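Local coordinates for vacuolar protein sorting-associated protein 29 (Entamoeba histolytica, PDB 5XCJ), which binds zinc in a metallophosphatase fold and, as a member of the VPS29 family, probably serves protein sorting as part of retromer, at residues Cys41-Glu44 with Thr45-Leu49; Ile101-Gln105 with Leu106-Ile110; Pro132-Ala135 with Thr136-Ser140. The protein carries 1 engineered substitution. All blocks are in the same frame, centred on the assembly; numbering follows the deposited sequence.

Contact 1 of 3, residues Cys41-Glu44 with Thr45-Leu49; sequences CGKE and TYDIL
The carboxylate of Asp47 is met at OD2, on its syn side, by the ammonium of Lys43. This salt bridge spans 3.0 Å from Lys43 NZ to Asp47 OD2, with the nitrogen 16° out of the carboxylate plane. Asp47 OD1 lies beside the aliphatic stem, 3.1 Å from Lys43 CD, and also close to Lys43 O, another acceptor. A bend at chi2 (97°) directs the lysine chain along the helix surface towards its partner one turn on. The other carboxylate, that of Glu44, meets hydrocarbon: its OE2 lies 3.8 Å from Ile48 CD1. Ile48 also rests CG1 on the backbone oxygen of Glu44, which receives Ile48 N, while Lys43 O receives Asp47 N at 2.9 Å.

Gly42 occupies the N-cap, and its carbonyl takes a weak bond from Thr45 N. The residue ahead of the cap is tied to the first turn: Cys41 N donates to Thr45 OG1 at 3.2 Å, the hydroxyl lying anti to its own carbonyl carbon (chi1 -57°).

Thr45 and Cys41 both touch Phe9 of a neighbouring loop. Helix 43-52 bridges the parallel strands 33-36 and 55-58 as the helix of a beta-alpha-beta unit, and buried Leu49 packs on both.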
loop_
_atom_site.group_PDB
_atom_site.type_symbol
_atom_site.label_atom_id
_atom_site.label_comp_id
_atom_site.label_asym_id
_atom_site.label_seq_id
_atom_site.Cartn_x
_atom_site.Cartn_y
_atom_site.Cartn_z
ATOM N N CYS A 41 -5.114 11.405 -5.540
ATOM C CA CYS A 41 -6.059 12.168 -6.336
ATOM C C CYS A 41 -5.638 13.637 -6.349
ATOM O O CYS A 41 -5.794 14.340 -7.340
ATOM C CB CYS A 41 -7.479 12.014 -5.803
ATOM S SG CYS A 41 -8.248 10.426 -6.183
ATOM N N GLY A 42 -5.072 14.080 -5.232
ATOM C CA GLY A 42 -4.650 15.454 -5.079
ATOM C C GLY A 42 -4.459 15.769 -3.614
ATOM O O GLY A 42 -4.136 14.899 -2.810
ATOM N N LYS A 43 -4.640 17.032 -3.256
ATOM C CA LYS A 43 -4.477 17.446 -1.870
ATOM C C LYS A 43 -5.556 16.849 -0.971
ATOM O O LYS A 43 -5.328 16.628 0.210
ATOM C CB LYS A 43 -4.466 18.966 -1.758
ATOM C CG LYS A 43 -5.707 19.550 -1.110
ATOM C CD LYS A 43 -5.479 19.835 0.359
ATOM C CE LYS A 43 -6.426 20.909 0.863
ATOM N NZ LYS A 43 -6.006 21.460 2.178
ATOM N N GLU A 44 -6.731 16.587 -1.530
ATOM C CA GLU A 44 -7.804 16.002 -0.739
ATOM C C GLU A 44 -7.402 14.658 -0.164
ATOM O O GLU A 44 -7.688 14.364 0.990
ATOM C CB GLU A 44 -9.073 15.839 -1.583
ATOM C CG GLU A 44 -9.955 14.670 -1.174
ATOM C CD GLU A 44 -11.069 15.070 -0.225
ATOM O OE1 GLU A 44 -10.923 16.096 0.469
ATOM O OE2 GLU A 44 -12.089 14.360 -0.167
ATOM N N THR A 45 -6.729 13.847 -0.970
ATOM C CA THR A 45 -6.297 12.540 -0.503
ATOM C C THR A 45 -5.311 12.666 0.654
ATOM O O THR A 45 -5.399 11.943 1.640
ATOM C CB THR A 45 -5.649 11.733 -1.633
ATOM O OG1 THR A 45 -6.569 11.603 -2.718
ATOM C CG2 THR A 45 -5.254 10.362 -1.133
ATOM N N TYR A 46 -4.361 13.579 0.516
ATOM C CA TYR A 46 -3.357 13.797 1.546
ATOM C C TYR A 46 -4.007 14.271 2.837
ATOM O O TYR A 46 -3.584 13.908 3.923
ATOM C CB TYR A 46 -2.287 14.782 1.078
ATOM C CG TYR A 46 -1.223 15.058 2.105
ATOM C CD1 TYR A 46 -0.186 14.165 2.318
ATOM C CD2 TYR A 46 -1.253 16.219 2.859
ATOM C CE1 TYR A 46 0.791 14.418 3.257
ATOM C CE2 TYR A 46 -0.282 16.483 3.800
ATOM C CZ TYR A 46 0.738 15.583 3.996
ATOM O OH TYR A 46 1.701 15.854 4.933
ATOM N N ASP A 47 -5.031 15.102 2.714
ATOM C CA ASP A 47 -5.726 15.596 3.889
ATOM C C ASP A 47 -6.371 14.432 4.632
ATOM O O ASP A 47 -6.306 14.354 5.851
ATOM C CB ASP A 47 -6.792 16.609 3.491
ATOM C CG ASP A 47 -6.218 17.985 3.239
ATOM O OD1 ASP A 47 -5.049 18.084 2.822
ATOM O OD2 ASP A 47 -6.945 18.967 3.462
ATOM N N ILE A 48 -6.978 13.522 3.873
ATOM C CA ILE A 48 -7.637 12.351 4.437
ATOM C C ILE A 48 -6.647 11.452 5.168
ATOM O O ILE A 48 -6.912 11.004 6.275
ATOM C CB ILE A 48 -8.330 11.531 3.336
ATOM C CG1 ILE A 48 -9.414 12.356 2.650
ATOM C CG2 ILE A 48 -8.928 10.260 3.906
ATOM C CD1 ILE A 48 -10.187 11.590 1.602
ATOM N N LEU A 49 -5.489 11.225 4.555
ATOM C CA LEU A 49 -4.437 10.395 5.141
ATOM C C LEU A 49 -3.918 10.987 6.445
ATOM O O LEU A 49 -3.642 10.272 7.397
ATOM C CB LEU A 49 -3.271 10.229 4.169
ATOM C CG LEU A 49 -3.517 9.408 2.906
ATOM C CD1 LEU A 49 -2.314 9.500 1.985
ATOM C CD2 LEU A 49 -3.812 7.962 3.262
#

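Contact 2 of 3, residues Ile101-Gln105 with Leu106-Ile110; sequences IYQRQ and LDVDI
Gln103 holds the chain that leaves helix 96-106 twice, through its backbone oxygen and through its side-chain amide. The backbone bonds come first. Leu106 N closes the last regular turn on Tyr102 O at 2.8 Å, nearly straight at 168°, and Leu106 CG rests in van der Waals contact on the same oxygen. Beyond it the helix unwinds at Asp107, whose positive phi turns the backbone. Val108 N then reaches back to Gln103 O at 3.3 Å and Asp107 N to Arg104 O at 3.2 Å; both bonds are weak, but the pattern is that of a Schellman motif. Asp107 N also lies 2.9 Å from Gln103 O in a further weak, strongly bent bond, leaving that oxygen with two backbone donors.

One side-chain bond reinforces the cap. Gln103 NE2 gives a hydrogen to Val108 O at 2.8 Å, and the acceptor lies close to the plane of the amide, 9° out of it. The glutamine starts with CG anti to the backbone N (chi1 172°) and bends at chi2, which swings the amide over the turn.

Apolar contacts are fewer. Val108 CG2 lies 4.3 Å from Gln103 CG, in the place of the hydrophobic pair often seen in a Schellman motif, here with the glutamine giving a methylene. Leu106 packs inward on Leu111 of strand 110-112.

Gln103 is buried against Lys127 and Phe129 of strand 127-131, so its amide brings a polar group into the interior and at the same time satisfies the carbonyl of Val108, shortly before strand 110-112; helix end and strand approach are thereby fixed to each other.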
loop_
_atom_site.group_PDB
_atom_site.type_symbol
_atom_site.label_atom_id
_atom_site.label_comp_id
_atom_site.label_asym_id
_atom_site.label_seq_id
_atom_site.Cartn_x
_atom_site.Cartn_y
_atom_site.Cartn_z
ATOM N N ILE A 101 15.260 -7.839 -6.166
ATOM C CA ILE A 101 16.449 -7.027 -6.355
ATOM C C ILE A 101 16.287 -5.698 -5.622
ATOM O O ILE A 101 17.200 -5.240 -4.949
ATOM C CB ILE A 101 16.750 -6.798 -7.847
ATOM C CG1 ILE A 101 17.119 -8.123 -8.517
ATOM C CG2 ILE A 101 17.872 -5.786 -8.021
ATOM C CD1 ILE A 101 16.918 -8.138 -10.015
ATOM N N TYR A 102 15.118 -5.081 -5.749
ATOM C CA TYR A 102 14.861 -3.822 -5.060
ATOM C C TYR A 102 14.894 -3.979 -3.545
ATOM O O TYR A 102 15.421 -3.130 -2.836
ATOM C CB TYR A 102 13.550 -3.186 -5.512
ATOM C CG TYR A 102 13.754 -2.158 -6.587
ATOM C CD1 TYR A 102 13.983 -0.829 -6.269
ATOM C CD2 TYR A 102 13.741 -2.520 -7.922
ATOM C CE1 TYR A 102 14.176 0.115 -7.257
ATOM C CE2 TYR A 102 13.941 -1.584 -8.912
ATOM C CZ TYR A 102 14.157 -0.270 -8.575
ATOM O OH TYR A 102 14.345 0.655 -9.565
ATOM N N GLN A 103 14.342 -5.084 -3.055
ATOM C CA GLN A 103 14.306 -5.343 -1.622
ATOM C C GLN A 103 15.735 -5.432 -1.106
ATOM O O GLN A 103 16.056 -4.911 -0.047
ATOM C CB GLN A 103 13.562 -6.648 -1.337
ATOM C CG GLN A 103 13.631 -7.113 0.108
ATOM C CD GLN A 103 14.691 -8.170 0.339
ATOM O OE1 GLN A 103 14.922 -9.024 -0.504
ATOM N NE2 GLN A 103 15.339 -8.111 1.489
ATOM N N ARG A 104 16.578 -6.132 -1.847
ATOM C CA ARG A 104 17.982 -6.254 -1.498
ATOM C C ARG A 104 18.686 -4.902 -1.587
ATOM O O ARG A 104 19.558 -4.599 -0.786
ATOM C CB ARG A 104 18.672 -7.317 -2.342
ATOM C CG ARG A 104 18.420 -8.726 -1.840
ATOM C CD ARG A 104 19.358 -9.712 -2.495
ATOM N NE ARG A 104 19.380 -9.553 -3.943
ATOM C CZ ARG A 104 18.490 -10.091 -4.765
ATOM N NH1 ARG A 104 17.499 -10.818 -4.284
ATOM N NH2 ARG A 104 18.591 -9.900 -6.068
ATOM N N GLN A 105 18.303 -4.112 -2.586
ATOM C CA GLN A 105 18.878 -2.788 -2.793
ATOM C C GLN A 105 18.577 -1.870 -1.620
ATOM O O GLN A 105 19.444 -1.159 -1.135
ATOM C CB GLN A 105 18.319 -2.172 -4.076
ATOM C CG GLN A 105 18.736 -2.889 -5.347
ATOM C CD GLN A 105 20.238 -2.909 -5.538
ATOM O OE1 GLN A 105 20.928 -1.936 -5.238
ATOM N NE2 GLN A 105 20.755 -4.024 -6.048
ATOM N N LEU A 106 17.318 -1.861 -1.203
ATOM C CA LEU A 106 16.865 -1.077 -0.059
ATOM C C LEU A 106 17.331 -1.665 1.272
ATOM O O LEU A 106 17.339 -0.972 2.282
ATOM C CB LEU A 106 15.341 -0.949 -0.056
ATOM C CG LEU A 106 14.686 -0.217 -1.225
ATOM C CD1 LEU A 106 13.200 -0.021 -0.971
ATOM C CD2 LEU A 106 15.370 1.113 -1.466
ATOM N N ASP A 107 17.724 -2.936 1.245
ATOM C CA ASP A 107 18.138 -3.657 2.447
ATOM C C ASP A 107 17.058 -3.644 3.529
ATOM O O ASP A 107 17.311 -3.286 4.672
ATOM C CB ASP A 107 19.454 -3.132 3.004
ATOM C CG ASP A 107 19.949 -3.960 4.164
ATOM O OD1 ASP A 107 19.624 -5.158 4.201
ATOM O OD2 ASP A 107 20.643 -3.416 5.040
ATOM N N VAL A 108 15.859 -4.066 3.155
ATOM C CA VAL A 108 14.730 -4.069 4.068
ATOM C C VAL A 108 14.070 -5.432 4.161
ATOM O O VAL A 108 14.148 -6.235 3.243
ATOM C CB VAL A 108 13.654 -3.067 3.608
ATOM C CG1 VAL A 108 14.195 -1.649 3.637
ATOM C CG2 VAL A 108 13.175 -3.423 2.216
ATOM N N ASP A 109 13.510 -5.712 5.329
ATOM C CA ASP A 109 12.769 -6.941 5.582
ATOM C C ASP A 109 11.446 -7.009 4.814
ATOM O O ASP A 109 11.008 -8.071 4.391
ATOM C CB ASP A 109 12.543 -7.134 7.076
ATOM C CG ASP A 109 13.798 -6.909 7.880
ATOM O OD1 ASP A 109 14.883 -7.285 7.402
ATOM O OD2 ASP A 109 13.698 -6.352 8.982
ATOM N N ILE A 110 10.799 -5.856 4.688
ATOM C CA ILE A 110 9.524 -5.750 4.006
ATOM C C ILE A 110 9.559 -4.739 2.861
ATOM O O ILE A 110 10.036 -3.626 3.028
ATOM C CB ILE A 110 8.410 -5.325 4.984
ATOM C CG1 ILE A 110 8.283 -6.317 6.141
ATOM C CG2 ILE A 110 7.081 -5.181 4.264
ATOM C CD1 ILE A 110 7.213 -5.944 7.143
#

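Contact 3 of 3, residues Pro132-Ala135 with Thr136-Ser140; sequences PGSA and TGAYS
Ser134 grips the bend that follows strand 127-131 with its side chain and its backbone together. Its OG accepts Ala138 N at 3.0 Å in a nearly straight bond (167°) and passes its own hydrogen to Asp8 O, so the buried hydroxyl is used in both senses. Having OG anti to the backbone N (chi1 169°) lets it reach across the bend, where Ala138 CB also closes on it at 3.5 Å. Within the same bend, a type I beta turn from Ser134 to Gly137 is closed by Gly137 N on Ser134 O at 3.1 Å; the donor stands well above the carbonyl plane, 73° out of it, off the lone-pair directions.

The tightly packed side is the one facing the N-terminal strand and the loop after it. Ala135 sets its methyl on Ile6 and Phe9, and its backbone bonds to Gly7. Thr136 turns OG1 to Phe9 O, while the rest of its side chain packs on Ala16 and Ile18.

The other side is looser. Gly137 is partly exposed and has positive phi, a conformation that favours glycine; from here the chain swings out to Tyr139. That ring is exposed and makes a cation-pi contact with Arg14.

Ala138 O accepts a hydrogen bond from His117 ND1, while Ser134 stands beside Asp8. Both Asp8 and His117 are zinc ligands in this protein, though no metal is bound here. The bond to Ala138 O probably helps to orient His117. The bend thus belongs to the second shell of the dinuclear metal site of the calcineurin-like metallophosphatase fold, where loops at strand ends gather the ligands.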
loop_
_atom_site.group_PDB
_atom_site.type_symbol
_atom_site.label_atom_id
_atom_site.label_comp_id
_atom_site.label_asym_id
_atom_site.label_seq_id
_atom_site.Cartn_x
_atom_site.Cartn_y
_atom_site.Cartn_z
ATOM N N PRO A 132 -0.973 -3.402 -1.463
ATOM C CA PRO A 132 -2.342 -3.215 -0.966
ATOM C C PRO A 132 -3.397 -3.050 -2.064
ATOM O O PRO A 132 -4.581 -2.959 -1.753
ATOM C CB PRO A 132 -2.240 -1.934 -0.135
ATOM C CG PRO A 132 -1.119 -1.178 -0.750
ATOM C CD PRO A 132 -0.167 -2.177 -1.342
ATOM N N GLY A 133 -2.967 -3.022 -3.321
ATOM C CA GLY A 133 -3.885 -2.827 -4.426
ATOM C C GLY A 133 -4.302 -1.366 -4.520
ATOM O O GLY A 133 -3.674 -0.493 -3.936
ATOM N N SER A 134 -5.368 -1.096 -5.255
ATOM C CA SER A 134 -5.837 0.268 -5.384
ATOM C C SER A 134 -6.973 0.469 -4.396
ATOM O O SER A 134 -7.937 -0.288 -4.382
ATOM C CB SER A 134 -6.314 0.557 -6.804
ATOM O OG SER A 134 -7.000 1.788 -6.858
ATOM N N ALA A 135 -6.868 1.528 -3.608
ATOM C CA ALA A 135 -7.856 1.849 -2.584
ATOM C C ALA A 135 -9.230 2.088 -3.177
ATOM O O ALA A 135 -10.239 1.768 -2.570
ATOM C CB ALA A 135 -7.415 3.061 -1.782
ATOM N N THR A 136 -9.258 2.688 -4.356
ATOM C CA THR A 136 -10.504 2.995 -5.036
ATOM C C THR A 136 -10.869 1.999 -6.124
ATOM O O THR A 136 -11.889 2.144 -6.780
ATOM C CB THR A 136 -10.408 4.381 -5.680
ATOM O OG1 THR A 136 -9.326 4.387 -6.614
ATOM C CG2 THR A 136 -10.156 5.432 -4.622
ATOM N N GLY A 137 -10.065 0.955 -6.287
ATOM C CA GLY A 137 -10.305 -0.004 -7.348
ATOM C C GLY A 137 -10.233 0.674 -8.710
ATOM O O GLY A 137 -11.011 0.395 -9.605
ATOM N N ALA A 138 -9.237 1.544 -8.851
ATOM C CA ALA A 138 -9.015 2.336 -10.062
ATOM C C ALA A 138 -8.578 1.520 -11.276
ATOM O O ALA A 138 -8.017 0.444 -11.148
ATOM C CB ALA A 138 -8.018 3.447 -9.785
ATOM N N TYR A 139 -8.827 2.070 -12.457
ATOM C CA TYR A 139 -8.507 1.392 -13.698
ATOM C C TYR A 139 -7.014 1.093 -13.847
ATOM O O TYR A 139 -6.174 1.926 -13.534
ATOM C CB TYR A 139 -8.994 2.247 -14.886
ATOM C CG TYR A 139 -8.332 1.898 -16.196
ATOM C CD1 TYR A 139 -8.826 0.879 -16.988
ATOM C CD2 TYR A 139 -7.176 2.539 -16.607
ATOM C CE1 TYR A 139 -8.213 0.532 -18.169
ATOM C CE2 TYR A 139 -6.554 2.202 -17.788
ATOM C CZ TYR A 139 -7.076 1.195 -18.563
ATOM O OH TYR A 139 -6.465 0.846 -19.739
ATOM N N SER A 140 -6.713 -0.098 -14.336
ATOM C CA SER A 140 -5.346 -0.475 -14.615
ATOM C C SER A 140 -5.303 -1.308 -15.884
ATOM O O SER A 140 -6.145 -2.169 -16.090
ATOM C CB SER A 140 -4.744 -1.260 -13.450
ATOM O OG SER A 140 -3.436 -1.699 -13.763
#

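The contacts follow one another along the chain, all within the calcineurin-like phosphoesterase domain. Contacts 1 and 2 mark opposite flanks, their centres about 28 Å apart: contact 1 begins a helix covering the six-stranded sheet, contact 2 ends one beside the five-stranded sheet. Contact 3 lies deeper, its centre about 16 Å from that of contact 1 and about 24 Å from that of contact 2, in the loop leading from strand 127-131 of the five-stranded sheet to strand 149-156 of the six-stranded one. None touches another, but Phe9 is shared by contacts 1 and 3, and strand 127-131 links contacts 2 and 3. Two helix ends near the surface thus accompany a more buried loop beside the metal site.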